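Local coordinates for protein sesquisabinene B synthase 2 (Santalum album, PDB 6A2A) that probably cyclises farnesyl diphosphate to the sesquiterpene sesquisabinene B with the help of bound magnesium or manganese ions, at residues Glu327-Ile340 and Gln345-Phe358. Residues are numbered along the deposited sequence; the frame is centred on the assembly and turned at random.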
ATOM      1  N   GLU A 327      13.460  22.532  16.235  1.00 25.64           N
ATOM      2  CA  GLU A 327      12.580  21.583  15.546  1.00 24.06           C
ATOM      3  C   GLU A 327      13.206  20.181  15.561  1.00 24.59           C
ATOM      4  O   GLU A 327      12.542  19.205  15.779  1.00 25.17           O
ATOM      5  CB  GLU A 327      12.364  22.089  14.121  1.00 25.52           C
ATOM      6  CG  GLU A 327      11.498  23.319  14.041  1.00 24.84           C
ATOM      7  CD  GLU A 327      11.479  24.082  12.716  1.00 31.90           C
ATOM      8  OE1 GLU A 327      12.402  23.932  11.900  1.00 27.27           O
ATOM      9  OE2 GLU A 327      10.515  24.843  12.509  1.00 35.24           O
ATOM     10  N   LEU A 328      14.502  20.108  15.310  1.00 23.10           N
ATOM     11  CA  LEU A 328      15.143  18.828  15.184  1.00 23.40           C
ATOM     12  C   LEU A 328      15.271  18.181  16.575  1.00 25.06           C
ATOM     13  O   LEU A 328      15.219  16.974  16.697  1.00 23.82           O
ATOM     14  CB  LEU A 328      16.477  19.028  14.471  1.00 21.94           C
ATOM     15  CG  LEU A 328      16.366  19.592  13.052  1.00 23.48           C
ATOM     16  CD1 LEU A 328      17.725  19.914  12.469  1.00 25.39           C
ATOM     17  CD2 LEU A 328      15.606  18.656  12.127  1.00 23.85           C
ATOM     18  N   GLU A 329      15.512  18.973  17.638  1.00 25.96           N
ATOM     19  CA  GLU A 329      15.485  18.423  19.026  1.00 24.08           C
ATOM     20  C   GLU A 329      14.165  17.736  19.305  1.00 22.50           C
ATOM     21  O   GLU A 329      14.158  16.688  19.921  1.00 26.55           O
ATOM     22  CB  GLU A 329      15.597  19.507  20.130  1.00 29.81           C
ATOM     23  CG  GLU A 329      16.778  20.418  19.949  1.00 39.72           C
ATOM     24  CD  GLU A 329      17.089  21.362  21.105  1.00 48.96           C
ATOM     25  OE1 GLU A 329      16.193  21.591  21.967  1.00 49.09           O
ATOM     26  OE2 GLU A 329      18.237  21.869  21.127  1.00 54.41           O
ATOM     27  N   LEU A 330      13.061  18.317  18.891  1.00 24.52           N
ATOM     28  CA  LEU A 330      11.769  17.667  19.138  1.00 24.73           C
ATOM     29  C   LEU A 330      11.607  16.429  18.220  1.00 23.29           C
ATOM     30  O   LEU A 330      11.056  15.460  18.643  1.00 21.50           O
ATOM     31  CB  LEU A 330      10.632  18.658  18.882  1.00 23.86           C
ATOM     32  CG  LEU A 330       9.216  18.120  19.073  1.00 27.51           C
ATOM     33  CD1 LEU A 330       9.033  17.489  20.443  1.00 30.66           C
ATOM     34  CD2 LEU A 330       8.168  19.187  18.811  1.00 30.80           C
ATOM     35  N   PHE A 331      12.008  16.543  16.952  1.00 23.67           N
ATOM     36  CA  PHE A 331      11.976  15.359  16.039  1.00 20.63           C
ATOM     37  C   PHE A 331      12.703  14.187  16.693  1.00 22.53           C
ATOM     38  O   PHE A 331      12.200  13.026  16.770  1.00 23.35           O
ATOM     39  CB  PHE A 331      12.561  15.769  14.686  1.00 22.86           C
ATOM     40  CG  PHE A 331      12.282  14.844  13.533  1.00 20.21           C
ATOM     41  CD1 PHE A 331      12.691  13.513  13.550  1.00 20.43           C
ATOM     42  CD2 PHE A 331      11.661  15.332  12.398  1.00 21.63           C
ATOM     43  CE1 PHE A 331      12.507  12.716  12.427  1.00 18.68           C
ATOM     44  CE2 PHE A 331      11.447  14.514  11.293  1.00 21.78           C
ATOM     45  CZ  PHE A 331      11.837  13.207  11.326  1.00 19.65           C
ATOM     46  N   THR A 332      13.913  14.462  17.208  1.00 21.00           N
ATOM     47  CA  THR A 332      14.762  13.453  17.791  1.00 23.21           C
ATOM     48  C   THR A 332      14.109  12.893  19.055  1.00 21.20           C
ATOM     49  O   THR A 332      14.056  11.690  19.279  1.00 21.07           O
ATOM     50  CB  THR A 332      16.169  13.976  18.074  1.00 20.54           C
ATOM     51  OG1 THR A 332      16.757  14.420  16.848  1.00 24.62           O
ATOM     52  CG2 THR A 332      17.078  12.946  18.712  1.00 25.70           C
ATOM     53  N   ASP A 333      13.563  13.756  19.880  1.00 26.76           N
ATOM     54  CA  ASP A 333      12.915  13.302  21.155  1.00 24.84           C
ATOM     55  C   ASP A 333      11.676  12.429  20.926  1.00 22.65           C
ATOM     56  O   ASP A 333      11.449  11.390  21.619  1.00 27.78           O
ATOM     57  CB  ASP A 333      12.547  14.558  21.968  1.00 27.40           C
ATOM     58  CG  ASP A 333      11.773  14.231  23.242  1.00 26.97           C
ATOM     59  OD1 ASP A 333      12.269  13.473  24.064  1.00 31.70           O
ATOM     60  OD2 ASP A 333      10.645  14.760  23.385  1.00 33.24           O
ATOM     61  N   ILE A 334      10.854  12.801  19.964  1.00 20.81           N
ATOM     62  CA  ILE A 334       9.666  11.995  19.621  1.00 21.59           C
ATOM     63  C   ILE A 334      10.137  10.613  19.175  1.00 22.76           C
ATOM     64  O   ILE A 334       9.574   9.592  19.580  1.00 23.11           O
ATOM     65  CB  ILE A 334       8.849  12.708  18.537  1.00 23.30           C
ATOM     66  CG1 ILE A 334       8.055  13.865  19.166  1.00 23.43           C
ATOM     67  CG2 ILE A 334       7.957  11.749  17.763  1.00 26.87           C
ATOM     68  CD1 ILE A 334       7.439  14.790  18.167  1.00 22.63           C
ATOM     69  N   THR A 335      11.204  10.610  18.381  1.00 20.79           N
ATOM     70  CA  THR A 335      11.676   9.333  17.812  1.00 19.85           C
ATOM     71  C   THR A 335      12.222   8.467  18.952  1.00 23.07           C
ATOM     72  O   THR A 335      11.876   7.295  19.087  1.00 22.88           O
ATOM     73  CB  THR A 335      12.724   9.590  16.729  1.00 22.33           C
ATOM     74  OG1 THR A 335      12.114  10.390  15.726  1.00 20.96           O
ATOM     75  CG2 THR A 335      13.286   8.312  16.146  1.00 20.26           C
ATOM     76  N   ASN A 336      13.028   9.084  19.847  1.00 23.53           N
ATOM     77  CA  ASN A 336      13.634   8.395  20.984  1.00 25.03           C
ATOM     78  C   ASN A 336      12.562   7.733  21.827  1.00 25.14           C
ATOM     79  O   ASN A 336      12.733   6.615  22.283  1.00 26.64           O
ATOM     80  CB  ASN A 336      14.430   9.328  21.898  1.00 25.63           C
ATOM     81  CG  ASN A 336      15.751   9.787  21.327  1.00 28.69           C
ATOM     82  OD1 ASN A 336      16.268   9.206  20.368  1.00 28.30           O
ATOM     83  ND2 ASN A 336      16.279  10.871  21.880  1.00 27.56           N
ATOM     84  N   ARG A 337      11.484   8.452  22.072  1.00 24.66           N
ATOM     85  CA  ARG A 337      10.453   7.977  22.962  1.00 27.47           C
ATOM     86  C   ARG A 337       9.341   7.227  22.223  1.00 28.48           C
ATOM     87  O   ARG A 337       8.471   6.651  22.884  1.00 27.29           O
ATOM     88  CB  ARG A 337       9.870   9.164  23.751  1.00 28.92           C
ATOM     89  CG  ARG A 337      10.874   9.790  24.710  1.00 31.62           C
ATOM     90  CD  ARG A 337      10.211  10.859  25.557  1.00 34.93           C
ATOM     91  NE  ARG A 337       9.822  11.995  24.755  1.00 36.95           N
ATOM     92  CZ  ARG A 337       8.579  12.270  24.352  1.00 34.48           C
ATOM     93  NH1 ARG A 337       7.580  11.509  24.760  1.00 37.32           N
ATOM     94  NH2 ARG A 337       8.345  13.313  23.560  1.00 35.98           N
ATOM     95  N   TRP A 338       9.372   7.186  20.903  1.00 24.62           N
ATOM     96  CA  TRP A 338       8.305   6.521  20.099  1.00 24.34           C
ATOM     97  C   TRP A 338       6.905   6.989  20.520  1.00 25.81           C
ATOM     98  O   TRP A 338       5.976   6.198  20.692  1.00 26.21           O
ATOM     99  CB  TRP A 338       8.481   4.997  20.124  1.00 27.49           C
ATOM    100  CG  TRP A 338       8.137   4.350  18.825  1.00 24.74           C
ATOM    101  CD1 TRP A 338       7.131   3.458  18.586  1.00 24.09           C
ATOM    102  CD2 TRP A 338       8.765   4.619  17.557  1.00 23.14           C
ATOM    103  NE1 TRP A 338       7.122   3.122  17.252  1.00 24.87           N
ATOM    104  CE2 TRP A 338       8.118   3.805  16.604  1.00 24.07           C
ATOM    105  CE3 TRP A 338       9.846   5.400  17.151  1.00 24.01           C
ATOM    106  CZ2 TRP A 338       8.499   3.791  15.263  1.00 22.19           C
ATOM    107  CZ3 TRP A 338      10.222   5.393  15.826  1.00 20.45           C
ATOM    108  CH2 TRP A 338       9.555   4.595  14.902  1.00 21.04           C
ATOM    109  N   ASP A 339       6.756   8.309  20.607  1.00 24.80           N
ATOM    110  CA  ASP A 339       5.576   8.921  21.157  1.00 29.34           C
ATOM    111  C   ASP A 339       5.287  10.145  20.404  1.00 24.41           C
ATOM    112  O   ASP A 339       6.008  11.118  20.526  1.00 25.41           O
ATOM    113  CB  ASP A 339       5.829   9.243  22.622  1.00 31.46           C
ATOM    114  CG  ASP A 339       4.663   9.977  23.291  1.00 36.05           C
ATOM    115  OD1 ASP A 339       3.751  10.503  22.640  1.00 34.08           O
ATOM    116  OD2 ASP A 339       4.728  10.054  24.533  1.00 39.79           O
ATOM    117  N   ILE A 340       4.238  10.099  19.579  1.00 24.75           N
ATOM    118  CA  ILE A 340       3.963  11.158  18.628  1.00 23.27           C
ATOM    119  C   ILE A 340       2.963  12.196  19.187  1.00 25.55           C
ATOM    120  O   ILE A 340       2.448  12.999  18.417  1.00 23.19           O
ATOM    121  CB  ILE A 340       3.444  10.580  17.306  1.00 25.87           C
ATOM    122  CG1 ILE A 340       2.242   9.648  17.515  1.00 22.28           C
ATOM    123  CG2 ILE A 340       4.570   9.846  16.576  1.00 25.24           C
ATOM    124  CD1 ILE A 340       1.390   9.475  16.298  1.00 22.14           C
ATOM    125  N   GLN A 345       3.294  20.054  17.137  1.00 25.50           N
ATOM    126  CA  GLN A 345       4.188  21.233  17.360  1.00 27.45           C
ATOM    127  C   GLN A 345       5.136  21.451  16.157  1.00 30.19           C
ATOM    128  O   GLN A 345       5.734  22.544  16.016  1.00 28.60           O
ATOM    129  CB  GLN A 345       5.004  21.047  18.627  1.00 26.99           C
ATOM    130  CG  GLN A 345       4.170  21.001  19.910  1.00 30.47           C
ATOM    131  CD  GLN A 345       4.961  20.760  21.176  1.00 31.45           C
ATOM    132  OE1 GLN A 345       6.163  21.016  21.244  1.00 35.92           O
ATOM    133  NE2 GLN A 345       4.312  20.180  22.175  1.00 32.62           N
ATOM    134  N   LEU A 346       5.302  20.452  15.270  1.00 24.58           N
ATOM    135  CA  LEU A 346       6.179  20.613  14.117  1.00 23.52           C
ATOM    136  C   LEU A 346       5.405  21.106  12.904  1.00 20.63           C
ATOM    137  O   LEU A 346       4.304  20.625  12.583  1.00 27.62           O
ATOM    138  CB  LEU A 346       6.884  19.272  13.817  1.00 24.01           C
ATOM    139  CG  LEU A 346       7.835  18.754  14.895  1.00 24.89           C
ATOM    140  CD1 LEU A 346       8.160  17.292  14.690  1.00 25.09           C
ATOM    141  CD2 LEU A 346       9.108  19.569  14.972  1.00 26.77           C
ATOM    142  N   PRO A 347       5.982  22.021  12.148  1.00 24.71           N
ATOM    143  CA  PRO A 347       5.366  22.371  10.918  1.00 24.19           C
ATOM    144  C   PRO A 347       5.209  21.207   9.927  1.00 24.50           C
ATOM    145  O   PRO A 347       5.915  20.223  10.001  1.00 23.88           O
ATOM    146  CB  PRO A 347       6.278  23.418  10.258  1.00 28.33           C
ATOM    147  CG  PRO A 347       7.585  23.198  10.855  1.00 27.71           C
ATOM    148  CD  PRO A 347       7.333  22.596  12.222  1.00 27.66           C
ATOM    149  N   ARG A 348       4.185  21.319   9.107  1.00 26.35           N
ATOM    150  CA  ARG A 348       3.760  20.308   8.176  1.00 25.16           C
ATOM    151  C   ARG A 348       4.947  19.634   7.464  1.00 27.06           C
ATOM    152  O   ARG A 348       5.019  18.374   7.399  1.00 21.37           O
ATOM    153  CB  ARG A 348       2.836  20.981   7.165  1.00 27.32           C
ATOM    154  CG  ARG A 348       2.527  20.139   5.949  1.00 25.53           C
ATOM    155  CD  ARG A 348       1.605  20.843   4.977  1.00 24.91           C
ATOM    156  NE  ARG A 348       1.215  19.951   3.915  1.00 24.22           N
ATOM    157  CZ  ARG A 348       0.173  19.125   3.963  1.00 22.70           C
ATOM    158  NH1 ARG A 348      -0.559  19.050   5.060  1.00 23.41           N
ATOM    159  NH2 ARG A 348      -0.029  18.302   2.961  1.00 26.18           N
ATOM    160  N   ASN A 349       5.878  20.419   6.894  1.00 19.90           N
ATOM    161  CA  ASN A 349       6.928  19.798   6.105  1.00 20.10           C
ATOM    162  C   ASN A 349       7.922  18.995   6.945  1.00 21.02           C
ATOM    163  O   ASN A 349       8.740  18.259   6.343  1.00 20.76           O
ATOM    164  CB  ASN A 349       7.667  20.808   5.222  1.00 22.17           C
ATOM    165  CG  ASN A 349       6.831  21.403   4.109  1.00 25.48           C
ATOM    166  OD1 ASN A 349       5.778  20.835   3.725  1.00 24.17           O
ATOM    167  ND2 ASN A 349       7.277  22.564   3.616  1.00 21.31           N
ATOM    168  N   ILE A 350       7.916  19.131   8.256  1.00 18.70           N
ATOM    169  CA  ILE A 350       8.757  18.355   9.135  1.00 20.22           C
ATOM    170  C   ILE A 350       7.922  17.237   9.748  1.00 19.22           C
ATOM    171  O   ILE A 350       8.400  16.124   9.935  1.00 19.53           O
ATOM    172  CB  ILE A 350       9.414  19.267  10.189  1.00 22.60           C
ATOM    173  CG1 ILE A 350      10.299  20.308   9.479  1.00 24.20           C
ATOM    174  CG2 ILE A 350      10.191  18.460  11.224  1.00 21.93           C
ATOM    175  CD1 ILE A 350      10.939  21.325  10.412  1.00 26.58           C
ATOM    176  N   ARG A 351       6.663  17.536  10.066  1.00 19.13           N
ATOM    177  CA  ARG A 351       5.756  16.594  10.681  1.00 18.25           C
ATOM    178  C   ARG A 351       5.449  15.404   9.743  1.00 16.45           C
ATOM    179  O   ARG A 351       5.333  14.262  10.232  1.00 17.89           O
ATOM    180  CB  ARG A 351       4.423  17.268  11.032  1.00 18.98           C
ATOM    181  CG  ARG A 351       3.633  16.561  12.117  1.00 19.69           C
ATOM    182  CD  ARG A 351       2.259  17.163  12.387  1.00 19.78           C
ATOM    183  NE  ARG A 351       2.280  18.611  12.404  1.00 22.10           N
ATOM    184  CZ  ARG A 351       1.259  19.410  12.115  1.00 25.57           C
ATOM    185  NH1 ARG A 351       0.017  18.936  12.058  1.00 26.00           N
ATOM    186  NH2 ARG A 351       1.504  20.685  11.860  1.00 26.57           N
ATOM    187  N   MET A 352       5.334  15.654   8.467  1.00 17.94           N
ATOM    188  CA  MET A 352       4.948  14.571   7.494  1.00 17.93           C
ATOM    189  C   MET A 352       6.084  13.541   7.381  1.00 18.83           C
ATOM    190  O   MET A 352       5.857  12.320   7.579  1.00 19.64           O
ATOM    191  CB  MET A 352       4.487  15.165   6.172  1.00 18.45           C
ATOM    192  CG  MET A 352       3.050  15.732   6.294  1.00 19.51           C
ATOM    193  SD  MET A 352       2.449  16.527   4.830  1.00 22.26           S
ATOM    194  CE  MET A 352       2.518  15.148   3.686  1.00 24.13           C
ATOM    195  N   PRO A 353       7.343  13.986   7.183  1.00 18.45           N
ATOM    196  CA  PRO A 353       8.456  13.016   7.300  1.00 18.59           C
ATOM    197  C   PRO A 353       8.494  12.259   8.628  1.00 16.56           C
ATOM    198  O   PRO A 353       8.811  11.047   8.688  1.00 17.63           O
ATOM    199  CB  PRO A 353       9.700  13.897   7.148  1.00 18.29           C
ATOM    200  CG  PRO A 353       9.223  15.047   6.262  1.00 18.69           C
ATOM    201  CD  PRO A 353       7.821  15.290   6.776  1.00 19.45           C
ATOM    202  N   LEU A 354       8.281  12.942   9.726  1.00 17.02           N
ATOM    203  CA  LEU A 354       8.340  12.325  11.019  1.00 17.27           C
ATOM    204  C   LEU A 354       7.305  11.195  11.108  1.00 15.99           C
ATOM    205  O   LEU A 354       7.607  10.067  11.532  1.00 15.17           O
ATOM    206  CB  LEU A 354       8.081  13.348  12.123  1.00 19.23           C
ATOM    207  CG  LEU A 354       7.902  12.788  13.533  1.00 20.52           C
ATOM    208  CD1 LEU A 354       9.165  12.144  14.013  1.00 25.40           C
ATOM    209  CD2 LEU A 354       7.516  13.895  14.503  1.00 28.34           C
ATOM    210  N   LEU A 355       6.082  11.526  10.781  1.00 18.28           N
ATOM    211  CA  LEU A 355       5.019  10.572  10.981  1.00 18.34           C
ATOM    212  C   LEU A 355       5.109   9.457   9.933  1.00 17.01           C
ATOM    213  O   LEU A 355       4.678   8.307  10.199  1.00 19.30           O
ATOM    214  CB  LEU A 355       3.662  11.273  10.885  1.00 18.95           C
ATOM    215  CG  LEU A 355       3.320  12.171  12.078  1.00 19.25           C
ATOM    216  CD1 LEU A 355       2.032  12.952  11.826  1.00 19.96           C
ATOM    217  CD2 LEU A 355       3.239  11.367  13.361  1.00 20.77           C
ATOM    218  N   THR A 356       5.678   9.742   8.766  1.00 16.00           N
ATOM    219  CA  THR A 356       5.909   8.660   7.803  1.00 17.57           C
ATOM    220  C   THR A 356       6.990   7.699   8.306  1.00 17.47           C
ATOM    221  O   THR A 356       6.868   6.493   8.168  1.00 14.90           O
ATOM    222  CB  THR A 356       6.179   9.212   6.415  1.00 17.49           C
ATOM    223  OG1 THR A 356       5.051   9.979   5.961  1.00 19.76           O
ATOM    224  CG2 THR A 356       6.501   8.095   5.444  1.00 17.21           C
ATOM    225  N   MET A 357       8.073   8.221   8.876  1.00 16.57           N
ATOM    226  CA  MET A 357       9.068   7.397   9.515  1.00 18.05           C
ATOM    227  C   MET A 357       8.438   6.488  10.568  1.00 17.96           C
ATOM    228  O   MET A 357       8.700   5.296  10.609  1.00 17.35           O
ATOM    229  CB  MET A 357      10.164   8.255  10.167  1.00 17.82           C
ATOM    230  CG  MET A 357      11.109   7.448  11.077  1.00 19.84           C
ATOM    231  SD  MET A 357      11.913   8.544  12.263  1.00 25.14           S
ATOM    232  CE  MET A 357      10.543   8.887  13.378  1.00 25.71           C
ATOM    233  N   PHE A 358       7.573   7.068  11.416  1.00 17.92           N
ATOM    234  CA  PHE A 358       6.921   6.356  12.488  1.00 19.23           C
ATOM    235  C   PHE A 358       6.011   5.233  11.916  1.00 16.75           C
ATOM    236  O   PHE A 358       6.128   4.098  12.323  1.00 17.56           O
ATOM    237  CB  PHE A 358       6.133   7.386  13.312  1.00 17.83           C
ATOM    238  CG  PHE A 358       5.389   6.837  14.495  1.00 18.85           C
ATOM    239  CD1 PHE A 358       6.075   6.501  15.633  1.00 20.89           C
ATOM    240  CD2 PHE A 358       4.020   6.619  14.443  1.00 21.62           C
ATOM    241  CE1 PHE A 358       5.413   6.009  16.741  1.00 22.51           C
ATOM    242  CE2 PHE A 358       3.365   6.134  15.559  1.00 19.47           C
ATOM    243  CZ  PHE A 358       4.063   5.850  16.693  1.00 20.44           C
TER
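F331 drops its ring as a knob into the hole formed by I350, P353, L354 and M357. L354 lies over one face, with CD1 3.8 Å from the F331 ring centroid, while CG2 of I350 meets the ring edge in its plane, 3.7 Å from F331 CD2. The sulfur of M357 approaches the same ring obliquely as a Met-aromatic contact. With CG of F331 trans to the backbone N (chi1 -164°), the ring is carried across to L354, whose other methyl, CD2, packs against I334 CD1.

Further along, I340 CG2 sits almost squarely over one face of the F358 ring, 3.7 Å from the centroid. F358 in turn brings CD1 and CE1 over the W338 indole, CE1 3.4 Å from NE1, with the ring planes 44° apart. OD1 of N362 accepts the indole N-H, fixing the W338 ring from outside. A leucine in place of W338 would probably leave F358 without its aromatic neighbour and the side-chain amide oxygen of N362 without its indole donor.

Both helices belong to the all-helical class I terpene synthase fold, in the metal-binding domain. Helix 325-337 and helix 348-372 run nearly parallel, crossing at -17°, and the F331 side chain lies about 10 Å from that of D316, which binds magnesium, though no ion is bound to this chain in the model.

Behind this packing, a Schellman motif at W338 ends the first helix and turns the chain toward I340. T335 OG1 donates to F331 O within the last turns. At the other end, R351 grips L346 O side-on with NE and NH2, each 2.9 Å away, and its NH1 forms a salt bridge to D344, tying the connection to the second helix. Helix 377-400 lies against F331 and T335 through L388, and the second subunit receives R348 at the backbone oxygens of its L369 and K370.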